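Local coordinates for protein endonuclease V (Homo sapiens, PDB 6OZE) that probably cleaves RNA that carries inosine, as a metal-dependent endoribonuclease of the endonuclease V family, at residues E163-L168 and D173-L178; L199-G204 and A211-T216; A27-P32 and H205-E210. The protein carries 4 engineered substitutions. One frame throughout, in Å; residues are numbered along the deposited sequence. Where two conformers were deposited one is given.

Contact 1 (E163-L168 and D173-L178); sequences EKIRLL and DSFPLL. With NA (sodium ion), chain F.
Helix 163-167 runs nearly antiparallel to strand 174-178, at 157° and 9.0 Å between axes, and Leu-168 follows just after the helix. Phe-175 fills the space between them. With CG set between the backbone N and the carbonyl carbon (chi1 63°), its ring rises from the strand against the helix. Lys-164 lies over one ring face in a CH-pi contact, CB standing 3.7 Å from the centroid of the Phe-175 ring. The lysine chain then bends at chi3 and, in the conformer given, carries CE past the ring to 3.3 Å from Phe-175 CD1. In that conformer NZ makes a weak hydrogen bond to Pro-176 O. Ile-165 CG1 meets the ring at its edge, 3.8 Å from Phe-175 CE2. Leu-168 CD2 also comes to the ring edge, 3.9 Å from Phe-175 CD2, the two side chains crossing at about a right angle.

Strand 174-178 is an outermost strand of the mixed sheet of this RNase H-like fold, so the helix packs at the sheet's margin. His-161 from the same helix also meets the Phe-175 ring.

At the turn, Leu-168 CD2 touches Asp-173 CB at 3.7 Å. Asp-173 OD2 accepts hydrogen bonds from the backbone N of Gln-169 and Thr-170, which tie the connecting loop together. A sodium ion sits at the helix end. Arg-166 O and Leu-168 O each bind it at 2.3 Å, and Gln-169 OE1 and three waters are further ligands.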
# COMPACT_ATOMS: atom_id res chain seq x y z
N GLU A 163 -19.82 -14.11 4.71
CA GLU A 163 -20.96 -14.14 3.79
C GLU A 163 -20.86 -13.03 2.75
O GLU A 163 -21.23 -13.23 1.59
CB GLU A 163 -22.25 -14.02 4.58
CG GLU A 163 -22.51 -15.16 5.56
CD GLU A 163 -22.70 -16.53 4.91
OE1 GLU A 163 -23.03 -17.48 5.65
OE2 GLU A 163 -22.52 -16.67 3.68
N LYS A 164 -20.34 -11.86 3.14
CA LYS A 164 -20.17 -10.81 2.14
C LYS A 164 -19.14 -11.21 1.09
O LYS A 164 -19.29 -10.85 -0.09
CB LYS A 164 -19.86 -9.48 2.83
CG LYS A 164 -21.07 -8.91 3.57
CD LYS A 164 -20.68 -7.86 4.58
CE LYS A 164 -20.26 -6.56 3.91
NZ LYS A 164 -19.72 -5.59 4.91
N ILE A 165 -18.10 -11.94 1.49
CA ILE A 165 -17.14 -12.45 0.52
C ILE A 165 -17.80 -13.47 -0.39
O ILE A 165 -17.58 -13.46 -1.61
CB ILE A 165 -15.92 -13.03 1.25
CG1 ILE A 165 -15.13 -11.91 1.94
CG2 ILE A 165 -15.05 -13.81 0.28
CD1 ILE A 165 -14.03 -12.41 2.86
N ARG A 166 -18.64 -14.34 0.17
CA ARG A 166 -19.35 -15.31 -0.65
C ARG A 166 -20.10 -14.62 -1.79
O ARG A 166 -20.13 -15.14 -2.92
CB ARG A 166 -20.33 -16.12 0.20
CG ARG A 166 -21.24 -17.04 -0.63
CD ARG A 166 -22.16 -17.90 0.21
NE ARG A 166 -23.05 -17.12 1.08
CZ ARG A 166 -24.21 -16.60 0.69
NH1 ARG A 166 -24.94 -15.91 1.55
NH2 ARG A 166 -24.65 -16.79 -0.55
N LEU A 167 -20.67 -13.45 -1.54
CA LEU A 167 -21.50 -12.78 -2.53
C LEU A 167 -20.69 -11.98 -3.55
O LEU A 167 -21.27 -11.54 -4.55
CB LEU A 167 -22.55 -11.91 -1.83
CG LEU A 167 -23.63 -12.80 -1.21
CD1 LEU A 167 -24.35 -12.06 -0.12
CD2 LEU A 167 -24.61 -13.26 -2.28
N LEU A 168 -19.39 -11.81 -3.33
CA LEU A 168 -18.54 -11.29 -4.40
C LEU A 168 -18.50 -12.30 -5.53
O LEU A 168 -18.40 -13.51 -5.30
CB LEU A 168 -17.11 -11.09 -3.88
CG LEU A 168 -16.88 -10.06 -2.77
CD1 LEU A 168 -15.45 -10.14 -2.24
CD2 LEU A 168 -17.18 -8.65 -3.28
N ASP A 173 -15.89 -6.44 -8.09
CA ASP A 173 -16.92 -6.45 -7.06
C ASP A 173 -16.28 -6.08 -5.73
O ASP A 173 -15.16 -6.50 -5.42
CB ASP A 173 -17.56 -7.84 -6.92
CG ASP A 173 -18.45 -8.20 -8.09
OD1 ASP A 173 -18.66 -7.36 -8.99
OD2 ASP A 173 -18.95 -9.33 -8.09
N SER A 174 -17.01 -5.30 -4.92
CA SER A 174 -16.42 -4.78 -3.69
C SER A 174 -17.52 -4.53 -2.67
O SER A 174 -18.69 -4.37 -3.02
CB SER A 174 -15.65 -3.48 -3.95
OG SER A 174 -16.52 -2.47 -4.44
N PHE A 175 -17.13 -4.53 -1.39
CA PHE A 175 -18.05 -4.17 -0.32
C PHE A 175 -17.33 -3.34 0.73
O PHE A 175 -16.12 -3.46 0.90
CB PHE A 175 -18.75 -5.39 0.32
CG PHE A 175 -17.84 -6.38 1.03
CD1 PHE A 175 -17.42 -6.16 2.34
CD2 PHE A 175 -17.49 -7.57 0.42
CE1 PHE A 175 -16.66 -7.10 3.01
CE2 PHE A 175 -16.70 -8.51 1.08
CZ PHE A 175 -16.29 -8.27 2.37
N PRO A 176 -18.05 -2.46 1.43
CA PRO A 176 -17.39 -1.54 2.36
C PRO A 176 -17.08 -2.17 3.70
O PRO A 176 -17.76 -3.09 4.17
CB PRO A 176 -18.42 -0.41 2.52
CG PRO A 176 -19.75 -1.09 2.31
CD PRO A 176 -19.49 -2.15 1.26
N LEU A 177 -16.00 -1.66 4.33
CA LEU A 177 -15.59 -2.06 5.67
C LEU A 177 -15.89 -0.91 6.61
O LEU A 177 -15.22 0.13 6.57
CB LEU A 177 -14.10 -2.41 5.68
CG LEU A 177 -13.74 -3.45 4.61
CD1 LEU A 177 -12.22 -3.54 4.44
CD2 LEU A 177 -14.32 -4.81 4.97
N LEU A 178 -16.91 -1.09 7.44
CA LEU A 178 -17.45 -0.04 8.30
C LEU A 178 -16.85 -0.21 9.69
O LEU A 178 -16.97 -1.28 10.29
CB LEU A 178 -18.97 -0.19 8.36
CG LEU A 178 -19.88 0.99 8.67
CD1 LEU A 178 -20.46 0.89 10.08
CD2 LEU A 178 -19.13 2.29 8.47
NA NA F . -19.04 -15.69 -4.88
O HOH W 1 -20.69 -3.41 4.29
O HOH W 2 -17.18 -15.51 -3.57
O HOH W 3 -20.91 -9.04 -5.30
O HOH W 4 -19.82 -18.00 -4.43
O HOH W 5 -17.57 -16.72 -6.62

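Contact 2 (L199-G204 and A211-T216); sequences LYISVG and AAVRLT
Strand 199-204 and helix 211-216 approach to 8.2 Å at an angle of 130°, nearest at Ile-201 and Val-213, whose CA atoms are 6.4 Å apart. Ile-201 points at the helix and carries most of the strand's side of the contact. Its two branches do different work. CG2, anti to the backbone N, rests 3.8 Å from Val-213 CG2 and also reaches Ala-212 CB. CD1 comes tip to tip with Thr-216, 3.7 Å from its CG2. Leu-199 CD1 touches that same methyl from farther along the strand, at 4.0 Å.

This is the packing of a helix on one face of the central mixed sheet of an RNase H-like fold. Strand 199-205 lies between strands 142-146 and 184-189. Val-143 of the first touches Ile-201, Ala-212 and Thr-216. Met-187 and Leu-189 of the second touch Val-213.

Thr-216 turns its methyl to the strand and its hydroxyl back to its own helix. The buried hydroxyl is satisfied there, OG1 donating to Ala-212 O at 2.9 Å. The backbone N of Thr-216 binds that oxygen as well, from the opposite face of its carbonyl plane.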
# COMPACT_ATOMS: atom_id res chain seq x y z
N LEU A 199 -8.89 -8.43 -1.75
CA LEU A 199 -7.91 -7.51 -1.22
C LEU A 199 -8.61 -6.49 -0.34
O LEU A 199 -9.80 -6.22 -0.49
CB LEU A 199 -7.24 -6.75 -2.36
CG LEU A 199 -6.74 -7.54 -3.56
CD1 LEU A 199 -6.25 -6.56 -4.62
CD2 LEU A 199 -5.62 -8.46 -3.14
N TYR A 200 -7.87 -5.91 0.60
CA TYR A 200 -8.44 -4.91 1.50
C TYR A 200 -7.80 -3.57 1.16
O TYR A 200 -6.59 -3.37 1.37
CB TYR A 200 -8.25 -5.32 2.96
CG TYR A 200 -8.95 -6.62 3.23
CD1 TYR A 200 -10.31 -6.65 3.52
CD2 TYR A 200 -8.29 -7.83 3.11
CE1 TYR A 200 -10.97 -7.83 3.73
CE2 TYR A 200 -8.95 -9.02 3.32
CZ TYR A 200 -10.30 -9.02 3.63
OH TYR A 200 -10.96 -10.20 3.85
N ILE A 201 -8.61 -2.66 0.63
CA ILE A 201 -8.13 -1.41 0.06
C ILE A 201 -8.49 -0.27 1.00
O ILE A 201 -9.62 -0.20 1.49
CB ILE A 201 -8.79 -1.16 -1.32
CG1 ILE A 201 -8.63 -2.39 -2.23
CG2 ILE A 201 -8.24 0.13 -1.95
CD1 ILE A 201 -7.21 -2.85 -2.40
N SER A 202 -7.54 0.64 1.23
CA SER A 202 -7.87 1.82 2.01
C SER A 202 -7.08 3.01 1.48
O SER A 202 -6.07 2.85 0.79
CB SER A 202 -7.65 1.60 3.51
OG SER A 202 -6.28 1.30 3.76
N VAL A 203 -7.60 4.20 1.77
CA VAL A 203 -6.94 5.43 1.33
C VAL A 203 -5.63 5.59 2.09
O VAL A 203 -5.60 5.48 3.32
CB VAL A 203 -7.84 6.64 1.58
CG1 VAL A 203 -7.06 7.93 1.35
CG2 VAL A 203 -9.08 6.58 0.70
N GLY A 204 -4.56 5.88 1.35
CA GLY A 204 -3.35 6.36 1.98
C GLY A 204 -3.37 7.87 2.06
O GLY A 204 -3.41 8.45 3.16
N ALA A 211 -12.24 5.92 -5.78
CA ALA A 211 -11.27 5.94 -6.87
C ALA A 211 -10.13 4.96 -6.62
O ALA A 211 -9.63 4.33 -7.56
CB ALA A 211 -10.71 7.35 -7.05
N ALA A 212 -9.67 4.86 -5.37
CA ALA A 212 -8.61 3.92 -5.04
C ALA A 212 -9.01 2.49 -5.37
O ALA A 212 -8.20 1.71 -5.89
CB ALA A 212 -8.26 4.04 -3.56
N VAL A 213 -10.25 2.12 -5.08
CA VAL A 213 -10.70 0.76 -5.35
C VAL A 213 -10.76 0.52 -6.85
O VAL A 213 -10.36 -0.54 -7.35
CB VAL A 213 -12.04 0.50 -4.65
CG1 VAL A 213 -12.66 -0.83 -5.11
CG2 VAL A 213 -11.83 0.50 -3.16
N ARG A 214 -11.27 1.50 -7.60
CA ARG A 214 -11.33 1.36 -9.05
C ARG A 214 -9.93 1.27 -9.66
O ARG A 214 -9.70 0.48 -10.59
CB ARG A 214 -12.11 2.51 -9.66
CG ARG A 214 -13.57 2.52 -9.23
CD ARG A 214 -14.44 3.29 -10.20
NE ARG A 214 -13.84 4.57 -10.57
CZ ARG A 214 -13.23 4.80 -11.73
NH1 ARG A 214 -12.72 6.00 -11.98
NH2 ARG A 214 -13.14 3.84 -12.64
N LEU A 215 -8.99 2.08 -9.17
CA LEU A 215 -7.63 2.01 -9.69
C LEU A 215 -7.01 0.65 -9.40
O LEU A 215 -6.33 0.07 -10.26
CB LEU A 215 -6.76 3.09 -9.04
CG LEU A 215 -5.28 3.06 -9.43
CD1 LEU A 215 -5.13 3.26 -10.93
CD2 LEU A 215 -4.51 4.14 -8.65
N THR A 216 -7.21 0.13 -8.18
CA THR A 216 -6.66 -1.18 -7.86
C THR A 216 -7.22 -2.25 -8.79
O THR A 216 -6.47 -3.11 -9.28
CB THR A 216 -6.97 -1.51 -6.40
OG1 THR A 216 -6.40 -0.48 -5.57
CG2 THR A 216 -6.32 -2.83 -6.01

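Contact 3 (A27-P32 and H205-E210); sequences AWQRDP and HRMSLE
A side-chain-to-backbone hydrogen bond and a Met-aromatic contact join the short 3-10 segment 27-30 to the turn that leads into helix 209-218. In the first, Gln-29 NE2 donates to Arg-206 O at 2.8 Å. The bond is nearly straight, with an N-H...O angle of 166°. It lies in the carbonyl plane and close to the amide plane of Gln-29. The amide is gripped at its other end too, since OE1 accepts from the backbone N of Thr-25 and Glu-26. Together these bonds fix its rotation.

Met-207 crosses the Gln-29 side chain at a slant, its CG 3.5 Å from Gln-29 NE2. With CG anti to the backbone N (chi1 -162°) and the chain extended beyond it, the methyl is carried on to the indole. CE lies 3.7 Å from Trp-28 CZ3, and the two side chains cross at about a right angle. SD is 5.4 Å from the centroid of the six-membered ring of Trp-28, in an oblique approach. CG of Gln-29, the next residue in the chain, lies over the rim of one indole face.

Arg-206 forms a salt bridge through NH1 with Glu-26, a second tie between the same two loops. Ser-208 N-caps helix 209-218, its OG bonded to Ala-211 N and to Asp-24. The turn thus runs from strand 199-205 into that helix, with the loop between helix 3-17 and strand 39-47 packed against it.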
# COMPACT_ATOMS: atom_id res chain seq x y z
N ALA A 27 -7.09 15.56 -11.67
CA ALA A 27 -8.13 15.35 -12.67
C ALA A 27 -8.21 13.88 -13.09
O ALA A 27 -9.31 13.36 -13.32
CB ALA A 27 -7.89 16.24 -13.88
N TRP A 28 -7.07 13.20 -13.20
CA TRP A 28 -7.10 11.82 -13.68
C TRP A 28 -7.87 10.91 -12.74
O TRP A 28 -8.44 9.91 -13.19
CB TRP A 28 -5.69 11.28 -13.96
CG TRP A 28 -4.78 11.15 -12.76
CD1 TRP A 28 -3.80 12.02 -12.39
CD2 TRP A 28 -4.76 10.08 -11.79
NE1 TRP A 28 -3.16 11.57 -11.25
CE2 TRP A 28 -3.73 10.38 -10.87
CE3 TRP A 28 -5.50 8.91 -11.62
CZ2 TRP A 28 -3.44 9.56 -9.77
CZ3 TRP A 28 -5.21 8.08 -10.54
CH2 TRP A 28 -4.17 8.41 -9.63
N GLN A 29 -7.92 11.24 -11.45
CA GLN A 29 -8.61 10.39 -10.49
C GLN A 29 -10.12 10.47 -10.64
O GLN A 29 -10.82 9.55 -10.19
CB GLN A 29 -8.22 10.81 -9.07
CG GLN A 29 -6.75 10.62 -8.76
CD GLN A 29 -6.37 11.27 -7.46
OE1 GLN A 29 -6.74 12.42 -7.21
NE2 GLN A 29 -5.63 10.55 -6.62
N ARG A 30 -10.63 11.53 -11.26
CA ARG A 30 -12.06 11.75 -11.40
C ARG A 30 -12.58 11.34 -12.77
O ARG A 30 -13.72 11.64 -13.11
CB ARG A 30 -12.40 13.22 -11.11
CG ARG A 30 -11.94 13.68 -9.72
CD ARG A 30 -12.32 15.13 -9.44
NE ARG A 30 -11.45 16.08 -10.12
CZ ARG A 30 -10.43 16.71 -9.55
NH1 ARG A 30 -10.14 16.49 -8.27
NH2 ARG A 30 -9.69 17.56 -10.25
N ASP A 31 -11.76 10.66 -13.56
CA ASP A 31 -12.17 10.16 -14.86
C ASP A 31 -12.41 8.66 -14.79
O ASP A 31 -11.62 7.94 -14.18
CB ASP A 31 -11.07 10.42 -15.89
CG ASP A 31 -11.49 10.04 -17.29
OD1 ASP A 31 -12.20 10.84 -17.93
OD2 ASP A 31 -11.13 8.93 -17.73
N PRO A 32 -13.49 8.17 -15.42
CA PRO A 32 -13.81 6.74 -15.31
C PRO A 32 -12.69 5.81 -15.77
O PRO A 32 -12.46 4.77 -15.13
CB PRO A 32 -15.08 6.59 -16.15
CG PRO A 32 -15.71 7.95 -16.08
CD PRO A 32 -14.57 8.94 -16.05
N HIS A 205 -3.37 8.53 0.91
CA HIS A 205 -3.25 9.99 0.87
C HIS A 205 -3.66 10.45 -0.52
O HIS A 205 -3.35 9.78 -1.51
CB HIS A 205 -1.80 10.41 1.14
CG HIS A 205 -1.58 11.89 1.14
ND1 HIS A 205 -2.28 12.76 1.95
CD2 HIS A 205 -0.66 12.65 0.49
CE1 HIS A 205 -1.83 13.99 1.76
NE2 HIS A 205 -0.84 13.95 0.89
N ARG A 206 -4.39 11.56 -0.58
CA ARG A 206 -4.71 12.24 -1.83
C ARG A 206 -5.47 11.37 -2.82
O ARG A 206 -5.29 11.50 -4.03
CB ARG A 206 -3.48 12.87 -2.48
CG ARG A 206 -3.00 14.12 -1.79
CD ARG A 206 -2.52 15.13 -2.81
NE ARG A 206 -1.10 15.02 -3.07
CZ ARG A 206 -0.55 15.18 -4.27
NH1 ARG A 206 -1.31 15.43 -5.32
NH2 ARG A 206 0.77 15.07 -4.42
N MET A 207 -6.32 10.47 -2.32
CA MET A 207 -7.25 9.77 -3.20
C MET A 207 -8.51 9.45 -2.40
O MET A 207 -8.46 9.24 -1.19
CB MET A 207 -6.62 8.50 -3.76
CG MET A 207 -7.34 7.94 -5.01
SD MET A 207 -6.14 7.08 -6.06
CE MET A 207 -7.09 6.82 -7.56
N SER A 208 -9.64 9.43 -3.09
CA SER A 208 -10.87 8.96 -2.48
C SER A 208 -10.88 7.44 -2.47
O SER A 208 -10.19 6.78 -3.26
CB SER A 208 -12.10 9.48 -3.22
OG SER A 208 -12.20 8.85 -4.49
N LEU A 209 -11.64 6.88 -1.53
CA LEU A 209 -11.70 5.42 -1.43
C LEU A 209 -12.31 4.81 -2.69
O LEU A 209 -11.80 3.80 -3.19
CB LEU A 209 -12.49 5.02 -0.19
CG LEU A 209 -12.69 3.52 0.02
CD1 LEU A 209 -11.34 2.80 0.11
CD2 LEU A 209 -13.51 3.29 1.27
N GLU A 210 -13.37 5.42 -3.21
CA GLU A 210 -13.99 4.90 -4.42
C GLU A 210 -13.00 4.84 -5.57
O GLU A 210 -12.89 3.82 -6.27
CB GLU A 210 -15.21 5.75 -4.80
CG GLU A 210 -16.44 5.50 -3.95
CD GLU A 210 -17.55 6.50 -4.22
OE1 GLU A 210 -17.35 7.42 -5.05
OE2 GLU A 210 -18.63 6.38 -3.60

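In the fold
All three contacts lie in one RNase H-like domain. Contacts 1 and 2 are in series along the chain, with centres 14 Å apart, and both reach the mixed sheet. They touch where Leu-177 and Ile-165 pack on Tyr-200. Contacts 2 and 3 are closer, 10 Å between centres, and share helix 209-218. Their segments alternate in sequence. Arg-214, in the conformer given, probably hydrogen-bonds to the carbonyls of Asp-31 and Pro-32. Contact 1 is nested inside the long loop closed by contact 3, but the two do not touch. Strand 199-205 and helix 209-218 link an inner strand of the sheet to a loop early in the chain, while contact 1 lies at the sheet's margin.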